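Local coordinates for protein succinate-semialdehyde dehydrogenase (Streptococcus pyogenes MGAS1882, PDB 4OHT) that probably catalyses the NADP-dependent oxidation of succinate semialdehyde to succinate, at residues Thr122-Ala127 and Pro151-His156; Ala127-Asn132 and Cys204-Glu209. One frame throughout, in Å; residues are numbered along the deposited sequence.

In the fold
Two neighbouring pairs of parallel strands, both buried, show how a Rossmann-like sheet turns from plain packing to cofactor binding along its length. Strand 124-128 is common to both: interaction 1 joins it to strand 152-155, interaction 2 to strand 200-206 on its other edge, with Ala-127 in each. Interaction 1 lies about 17 Å from the centre of the chain and is mostly backbone bonding and apolar packing, polar chemistry entering with Lys-155. Interaction 2, about 8 Å from that centre, has fewer strand bonds and gives its outgoing loops to the dinucleotide. The NADP is thus held from both, at its 2'-phosphate by the first and at its ribose and diphosphate by the second.

Interaction 1 of 2, residues Thr122-Ala127 and Pro151-His156. With NAP (NADP nicotinamide-adenine-dinucleotide phosphate), chain C.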
loop_
_atom_site.group_PDB
_atom_site.type_symbol
_atom_site.label_atom_id
_atom_site.label_comp_id
_atom_site.label_asym_id
_atom_site.label_seq_id
_atom_site.Cartn_x
_atom_site.Cartn_y
_atom_site.Cartn_z
ATOM N N THR A 122 -6.956 -12.496 -1.243
ATOM C CA THR A 122 -5.942 -12.485 -2.298
ATOM C C THR A 122 -4.971 -13.657 -2.260
ATOM O O THR A 122 -4.508 -14.107 -3.303
ATOM C CB THR A 122 -5.123 -11.174 -2.287
ATOM O OG1 THR A 122 -4.600 -10.947 -0.972
ATOM C CG2 THR A 122 -6.006 -9.983 -2.703
ATOM N N GLY A 123 -4.652 -14.154 -1.071
ATOM C CA GLY A 123 -3.739 -15.278 -0.997
ATOM C C GLY A 123 -3.070 -15.431 0.352
ATOM O O GLY A 123 -3.591 -14.970 1.372
ATOM N N VAL A 124 -1.909 -16.081 0.351
ATOM C CA VAL A 124 -1.138 -16.308 1.565
ATOM C C VAL A 124 -0.337 -15.059 1.927
ATOM O O VAL A 124 0.383 -14.497 1.095
ATOM C CB VAL A 124 -0.169 -17.503 1.399
ATOM C CG1 VAL A 124 0.634 -17.708 2.675
ATOM C CG2 VAL A 124 -0.955 -18.762 1.066
ATOM N N ILE A 125 -0.466 -14.645 3.182
ATOM C CA ILE A 125 0.206 -13.463 3.690
ATOM C C ILE A 125 1.307 -13.836 4.676
ATOM O O ILE A 125 1.102 -14.664 5.567
ATOM C CB ILE A 125 -0.792 -12.539 4.432
ATOM C CG1 ILE A 125 -1.917 -12.099 3.488
ATOM C CG2 ILE A 125 -0.051 -11.339 5.017
ATOM C CD1 ILE A 125 -1.442 -11.266 2.289
ATOM N N LEU A 126 2.475 -13.221 4.516
ATOM C CA LEU A 126 3.587 -13.456 5.425
ATOM C C LEU A 126 3.630 -12.313 6.430
ATOM O O LEU A 126 3.584 -11.140 6.048
ATOM C CB LEU A 126 4.918 -13.489 4.677
ATOM C CG LEU A 126 6.142 -13.331 5.590
ATOM C CD1 LEU A 126 6.260 -14.550 6.514
ATOM C CD2 LEU A 126 7.409 -13.161 4.745
ATOM N N ALA A 127 3.717 -12.655 7.712
ATOM C CA ALA A 127 3.798 -11.655 8.769
ATOM C C ALA A 127 5.127 -11.835 9.493
ATOM O O ALA A 127 5.478 -12.948 9.890
ATOM C CB ALA A 127 2.628 -11.816 9.764
ATOM N N PRO A 151 -4.812 -17.001 4.215
ATOM C CA PRO A 151 -4.064 -17.832 5.162
ATOM C C PRO A 151 -2.782 -17.075 5.534
ATOM O O PRO A 151 -2.279 -16.263 4.745
ATOM C CB PRO A 151 -3.781 -19.098 4.359
ATOM C CG PRO A 151 -4.976 -19.181 3.440
ATOM C CD PRO A 151 -5.128 -17.749 2.987
ATOM N N MET A 152 -2.241 -17.346 6.716
ATOM C CA MET A 152 -1.046 -16.639 7.152
ATOM C C MET A 152 0.150 -17.491 7.601
ATOM O O MET A 152 -0.018 -18.563 8.185
ATOM C CB MET A 152 -1.437 -15.685 8.283
ATOM C CG MET A 152 -0.277 -14.952 8.922
ATOM S SD MET A 152 -0.833 -13.710 10.106
ATOM C CE MET A 152 -1.571 -12.509 8.970
ATOM N N VAL A 153 1.357 -17.008 7.302
ATOM C CA VAL A 153 2.582 -17.674 7.745
ATOM C C VAL A 153 3.320 -16.625 8.560
ATOM O O VAL A 153 3.415 -15.455 8.163
ATOM C CB VAL A 153 3.472 -18.207 6.579
ATOM C CG1 VAL A 153 2.775 -19.390 5.921
ATOM C CG2 VAL A 153 3.783 -17.107 5.564
ATOM N N LEU A 154 3.819 -17.047 9.714
ATOM C CA LEU A 154 4.473 -16.145 10.638
ATOM C C LEU A 154 5.940 -16.400 10.925
ATOM O O LEU A 154 6.353 -17.535 11.166
ATOM C CB LEU A 154 3.704 -16.169 11.963
ATOM C CG LEU A 154 4.339 -15.534 13.202
ATOM C CD1 LEU A 154 4.318 -14.025 13.071
ATOM C CD2 LEU A 154 3.558 -15.954 14.443
ATOM N N LYS A 155 6.713 -15.323 10.898
ATOM C CA LYS A 155 8.129 -15.365 11.225
ATOM C C LYS A 155 8.192 -14.408 12.407
ATOM O O LYS A 155 8.111 -13.188 12.231
ATOM C CB LYS A 155 8.979 -14.833 10.068
ATOM C CG LYS A 155 10.478 -15.089 10.204
ATOM C CD LYS A 155 11.144 -14.116 11.162
ATOM C CE LYS A 155 12.615 -14.444 11.353
ATOM N NZ LYS A 155 13.003 -14.268 12.787
ATOM N N HIS A 156 8.290 -14.967 13.610
ATOM C CA HIS A 156 8.345 -14.169 14.829
ATOM C C HIS A 156 9.801 -13.955 15.241
ATOM O O HIS A 156 10.707 -14.555 14.663
ATOM C CB HIS A 156 7.595 -14.881 15.954
ATOM C CG HIS A 156 6.798 -13.960 16.826
ATOM N ND1 HIS A 156 7.259 -12.724 17.225
ATOM C CD2 HIS A 156 5.578 -14.107 17.392
ATOM C CE1 HIS A 156 6.355 -12.148 17.997
ATOM N NE2 HIS A 156 5.326 -12.966 18.115
HETATM P PA NAP C . 13.651 -6.249 14.364
HETATM O O1A NAP C . 13.530 -5.614 13.009
HETATM O O2A NAP C . 15.076 -6.425 14.719
HETATM O O5B NAP C . 12.896 -7.656 14.312
HETATM C C5B NAP C . 11.504 -7.678 13.997
HETATM C C4B NAP C . 11.263 -8.935 13.201
HETATM O O4B NAP C . 11.907 -8.822 11.910
HETATM C C3B NAP C . 11.928 -10.089 13.894
HETATM O O3B NAP C . 11.124 -11.245 13.690
HETATM C C2B NAP C . 13.230 -10.212 13.193
HETATM O O2B NAP C . 13.750 -11.539 13.280
HETATM C C1B NAP C . 12.841 -9.917 11.789
HETATM N N9A NAP C . 13.922 -9.538 10.970
HETATM C C8A NAP C . 14.782 -8.520 11.190
HETATM N N7A NAP C . 15.644 -8.418 10.141
HETATM C C5A NAP C . 15.338 -9.394 9.207
HETATM C C6A NAP C . 15.774 -9.736 7.884
HETATM N N6A NAP C . 16.848 -9.118 7.284
HETATM N N1A NAP C . 15.122 -10.711 7.212
HETATM C C2A NAP C . 14.105 -11.346 7.756
HETATM N N3A NAP C . 13.656 -11.067 8.997
HETATM C C4A NAP C . 14.236 -10.118 9.743
HETATM O O3 NAP C . 12.955 -5.374 15.484
HETATM P PN NAP C . 12.863 -5.875 17.014
HETATM O O1N NAP C . 14.223 -5.749 17.632
HETATM O O2N NAP C . 12.413 -7.319 17.042
HETATM O O5D NAP C . 11.885 -4.996 17.764
HETATM P P2B NAP C . 14.881 -11.950 14.358
HETATM O O1X NAP C . 15.221 -13.400 14.115
HETATM O O2X NAP C . 16.096 -11.136 14.149
HETATM O O3X NAP C . 14.381 -11.763 15.755
#
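Strands 124-127 and 152-155 run parallel, 4.8 Å apart at closest approach and inclined by 17°, and four backbone hydrogen bonds join them: Ile-125 N to Pro-151 O, Val-153 N to Ile-125 O, Ala-127 N to Val-153 O and Lys-155 N to Ala-127 O. On one face Leu-126 and Val-153 cross at about a right angle, Leu-126 CD1 meeting Val-153 CG2 at 3.7 Å. Leu-126 also brings CD1 to 3.4 Å from Val-153 O, because its CG lies opposite the backbone N (chi1 164°). Helix 22-41 packs on Val-124 and Val-153. The strands belong to a right-handed beta-alpha-beta crossover of the Rossmann-like cofactor domain, and its connecting helix 136-148 covers the face of Ile-125, Met-152 and Leu-154. There the Met-152 chain, extended as far as SD and bent beyond it, lays SD alongside Ala-127 CB at 4.0 Å. Lys-155 bends at chi2 (-78°) and again at chi4, which brings NZ to the NADP. Lys-155 NZ donates to NADP O1X at 2.7 Å. It also bonds NADP O2B (2.9 Å) and His-156 O (3.0 Å). The nearby 2'-phosphate probably keeps the amine charged, and the bonds to O1X and O2B probably favour NADP over NAD.

Interaction 2 of 2, residues Ala127-Asn132 and Cys204-Glu209; sequences AVEPWN and CLTGSE. With NAP (NADP nicotinamide-adenine-dinucleotide phosphate), chain C.
A water is held between the two segments, hydrogen-bonded to Glu-129 OE2 at 2.7 Å and to Thr-206 OG1 at 2.6 Å. The CB of Glu-129 points away from the other strand, but the bend at chi2 brings its carboxylate back beside Thr-206. Pro-130 lays CG and CD against Thr-206 CB and CG2. Val-128 N to Cys-204 O and Thr-206 N to Val-128 O hold the two parallel strands together. Val-128 meets Leu-205 CD1 through CB at 4.0 Å, and its CG1 branch, opposite the backbone N (chi1 -176°), reaches NADP O4B. On the other face of the sheet from Val-128 and Leu-205, Cys-204 SG packs on Ala-127 CB at 3.7 Å. Further along, Ser-208 grips NADP O1A twice, OG donating at 2.6 Å and the backbone N at 2.9 Å. The hydroxyl stands between the backbone N and the carbonyl carbon (chi1 69°), a rotation that turns it to the phosphate while, as N-cap, it also makes a weak bond to Gly-211 N in helix 209-221. The start of this helix would probably help to offset the phosphate charge. Trp-131 NE1 reaches NADP O1N in a weak, bent bond, and Glu-129 O accepts from the ribose hydroxyl O3B at 2.8 Å. Loops leaving the carboxyl ends of adjacent parallel strands to receive ribose and diphosphate make the dinucleotide site of the aldehyde dehydrogenase Rossmann-like domain.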
loop_
_atom_site.group_PDB
_atom_site.type_symbol
_atom_site.label_atom_id
_atom_site.label_comp_id
_atom_site.label_asym_id
_atom_site.label_seq_id
_atom_site.Cartn_x
_atom_site.Cartn_y
_atom_site.Cartn_z
ATOM N N ALA A 127 3.717 -12.655 7.712
ATOM C CA ALA A 127 3.798 -11.655 8.769
ATOM C C ALA A 127 5.127 -11.835 9.493
ATOM O O ALA A 127 5.478 -12.948 9.890
ATOM C CB ALA A 127 2.628 -11.816 9.764
ATOM N N VAL A 128 5.867 -10.740 9.639
ATOM C CA VAL A 128 7.152 -10.746 10.332
ATOM C C VAL A 128 6.918 -9.849 11.537
ATOM O O VAL A 128 6.615 -8.668 11.376
ATOM C CB VAL A 128 8.276 -10.167 9.446
ATOM C CG1 VAL A 128 9.625 -10.277 10.164
ATOM C CG2 VAL A 128 8.319 -10.920 8.125
ATOM N N GLU A 129 7.060 -10.410 12.736
ATOM C CA GLU A 129 6.784 -9.670 13.963
ATOM C C GLU A 129 7.918 -9.567 14.982
ATOM O O GLU A 129 8.840 -10.387 15.002
ATOM C CB GLU A 129 5.547 -10.281 14.644
ATOM C CG GLU A 129 4.306 -10.370 13.750
ATOM C CD GLU A 129 3.913 -9.024 13.141
ATOM O OE1 GLU A 129 4.025 -7.995 13.836
ATOM O OE2 GLU A 129 3.475 -8.994 11.967
ATOM N N PRO A 130 7.851 -8.546 15.857
ATOM C CA PRO A 130 8.847 -8.285 16.903
ATOM C C PRO A 130 8.461 -8.883 18.265
ATOM O O PRO A 130 7.325 -9.319 18.463
ATOM C CB PRO A 130 8.892 -6.767 16.933
ATOM C CG PRO A 130 7.436 -6.427 16.789
ATOM C CD PRO A 130 6.932 -7.399 15.722
ATOM N N TRP A 131 9.408 -8.874 19.198
ATOM C CA TRP A 131 9.206 -9.432 20.538
ATOM C C TRP A 131 8.524 -8.568 21.598
ATOM O O TRP A 131 8.087 -9.103 22.619
ATOM C CB TRP A 131 10.552 -9.870 21.118
ATOM C CG TRP A 131 11.604 -8.800 21.009
ATOM C CD1 TRP A 131 12.572 -8.699 20.051
ATOM C CD2 TRP A 131 11.755 -7.646 21.851
ATOM N NE1 TRP A 131 13.311 -7.557 20.239
ATOM C CE2 TRP A 131 12.833 -6.890 21.334
ATOM C CE3 TRP A 131 11.082 -7.176 22.989
ATOM C CZ2 TRP A 131 13.258 -5.687 21.918
ATOM C CZ3 TRP A 131 11.504 -5.977 23.570
ATOM C CH2 TRP A 131 12.583 -5.249 23.031
ATOM N N ASN A 132 8.423 -7.256 21.382
ATOM C CA ASN A 132 7.855 -6.398 22.418
ATOM C C ASN A 132 6.418 -6.685 22.873
ATOM O O ASN A 132 6.069 -6.386 24.013
ATOM C CB ASN A 132 8.057 -4.919 22.048
ATOM C CG ASN A 132 7.115 -4.432 20.965
ATOM O OD1 ASN A 132 6.667 -5.189 20.102
ATOM N ND2 ASN A 132 6.825 -3.142 21.000
ATOM N N CYS A 204 3.415 -8.190 5.745
ATOM C CA CYS A 204 3.182 -7.149 6.729
ATOM C C CYS A 204 4.256 -7.337 7.794
ATOM O O CYS A 204 4.391 -8.416 8.382
ATOM C CB CYS A 204 1.774 -7.233 7.341
ATOM S SG CYS A 204 1.299 -8.816 8.080
ATOM N N LEU A 205 5.043 -6.289 8.014
ATOM C CA LEU A 205 6.107 -6.344 8.998
ATOM C C LEU A 205 5.993 -5.271 10.065
ATOM O O LEU A 205 5.538 -4.152 9.806
ATOM C CB LEU A 205 7.475 -6.222 8.306
ATOM C CG LEU A 205 8.738 -6.156 9.183
ATOM C CD1 LEU A 205 9.941 -6.661 8.392
ATOM C CD2 LEU A 205 8.981 -4.730 9.675
ATOM N N THR A 206 6.399 -5.641 11.272
ATOM C CA THR A 206 6.446 -4.727 12.396
ATOM C C THR A 206 7.850 -4.952 12.955
ATOM O O THR A 206 8.232 -6.082 13.254
ATOM C CB THR A 206 5.393 -5.060 13.475
ATOM O OG1 THR A 206 4.077 -4.907 12.928
ATOM C CG2 THR A 206 5.539 -4.116 14.657
ATOM N N GLY A 207 8.627 -3.885 13.073
ATOM C CA GLY A 207 9.977 -4.046 13.578
ATOM C C GLY A 207 10.874 -2.847 13.350
ATOM O O GLY A 207 10.416 -1.702 13.364
ATOM N N SER A 208 12.157 -3.116 13.132
ATOM C CA SER A 208 13.146 -2.059 12.921
ATOM C C SER A 208 13.266 -1.631 11.461
ATOM O O SER A 208 12.834 -2.344 10.561
ATOM C CB SER A 208 14.517 -2.523 13.416
ATOM O OG SER A 208 15.023 -3.558 12.583
ATOM N N GLU A 209 13.875 -0.471 11.244
ATOM C CA GLU A 209 14.069 0.082 9.909
ATOM C C GLU A 209 14.939 -0.813 9.039
ATOM O O GLU A 209 14.669 -0.991 7.852
ATOM C CB GLU A 209 14.730 1.459 9.990
ATOM C CG GLU A 209 13.900 2.553 10.638
ATOM C CD GLU A 209 14.637 3.882 10.644
ATOM O OE1 GLU A 209 14.977 4.373 9.544
ATOM O OE2 GLU A 209 14.887 4.432 11.743
HETATM P PA NAP C . 13.651 -6.249 14.364
HETATM O O1A NAP C . 13.530 -5.614 13.009
HETATM O O2A NAP C . 15.076 -6.425 14.719
HETATM O O5B NAP C . 12.896 -7.656 14.312
HETATM C C5B NAP C . 11.504 -7.678 13.997
HETATM C C4B NAP C . 11.263 -8.935 13.201
HETATM O O4B NAP C . 11.907 -8.822 11.910
HETATM C C3B NAP C . 11.928 -10.089 13.894
HETATM O O3B NAP C . 11.124 -11.245 13.690
HETATM C C2B NAP C . 13.230 -10.212 13.193
HETATM O O2B NAP C . 13.750 -11.539 13.280
HETATM C C1B NAP C . 12.841 -9.917 11.789
HETATM N N9A NAP C . 13.922 -9.538 10.970
HETATM C C8A NAP C . 14.782 -8.520 11.190
HETATM N N7A NAP C . 15.644 -8.418 10.141
HETATM C C5A NAP C . 15.338 -9.394 9.207
HETATM C C6A NAP C . 15.774 -9.736 7.884
HETATM N N6A NAP C . 16.848 -9.118 7.284
HETATM N N1A NAP C . 15.122 -10.711 7.212
HETATM C C2A NAP C . 14.105 -11.346 7.756
HETATM N N3A NAP C . 13.656 -11.067 8.997
HETATM C C4A NAP C . 14.236 -10.118 9.743
HETATM O O3 NAP C . 12.955 -5.374 15.484
HETATM P PN NAP C . 12.863 -5.875 17.014
HETATM O O1N NAP C . 14.223 -5.749 17.632
HETATM O O2N NAP C . 12.413 -7.319 17.042
HETATM O O5D NAP C . 11.885 -4.996 17.764
HETATM P P2B NAP C . 14.881 -11.950 14.358
HETATM O O1X NAP C . 15.221 -13.400 14.115
HETATM O O2X NAP C . 16.096 -11.136 14.149
HETATM O O3X NAP C . 14.381 -11.763 15.755
HETATM O O HOH W 1 2.771 -6.427 11.320
#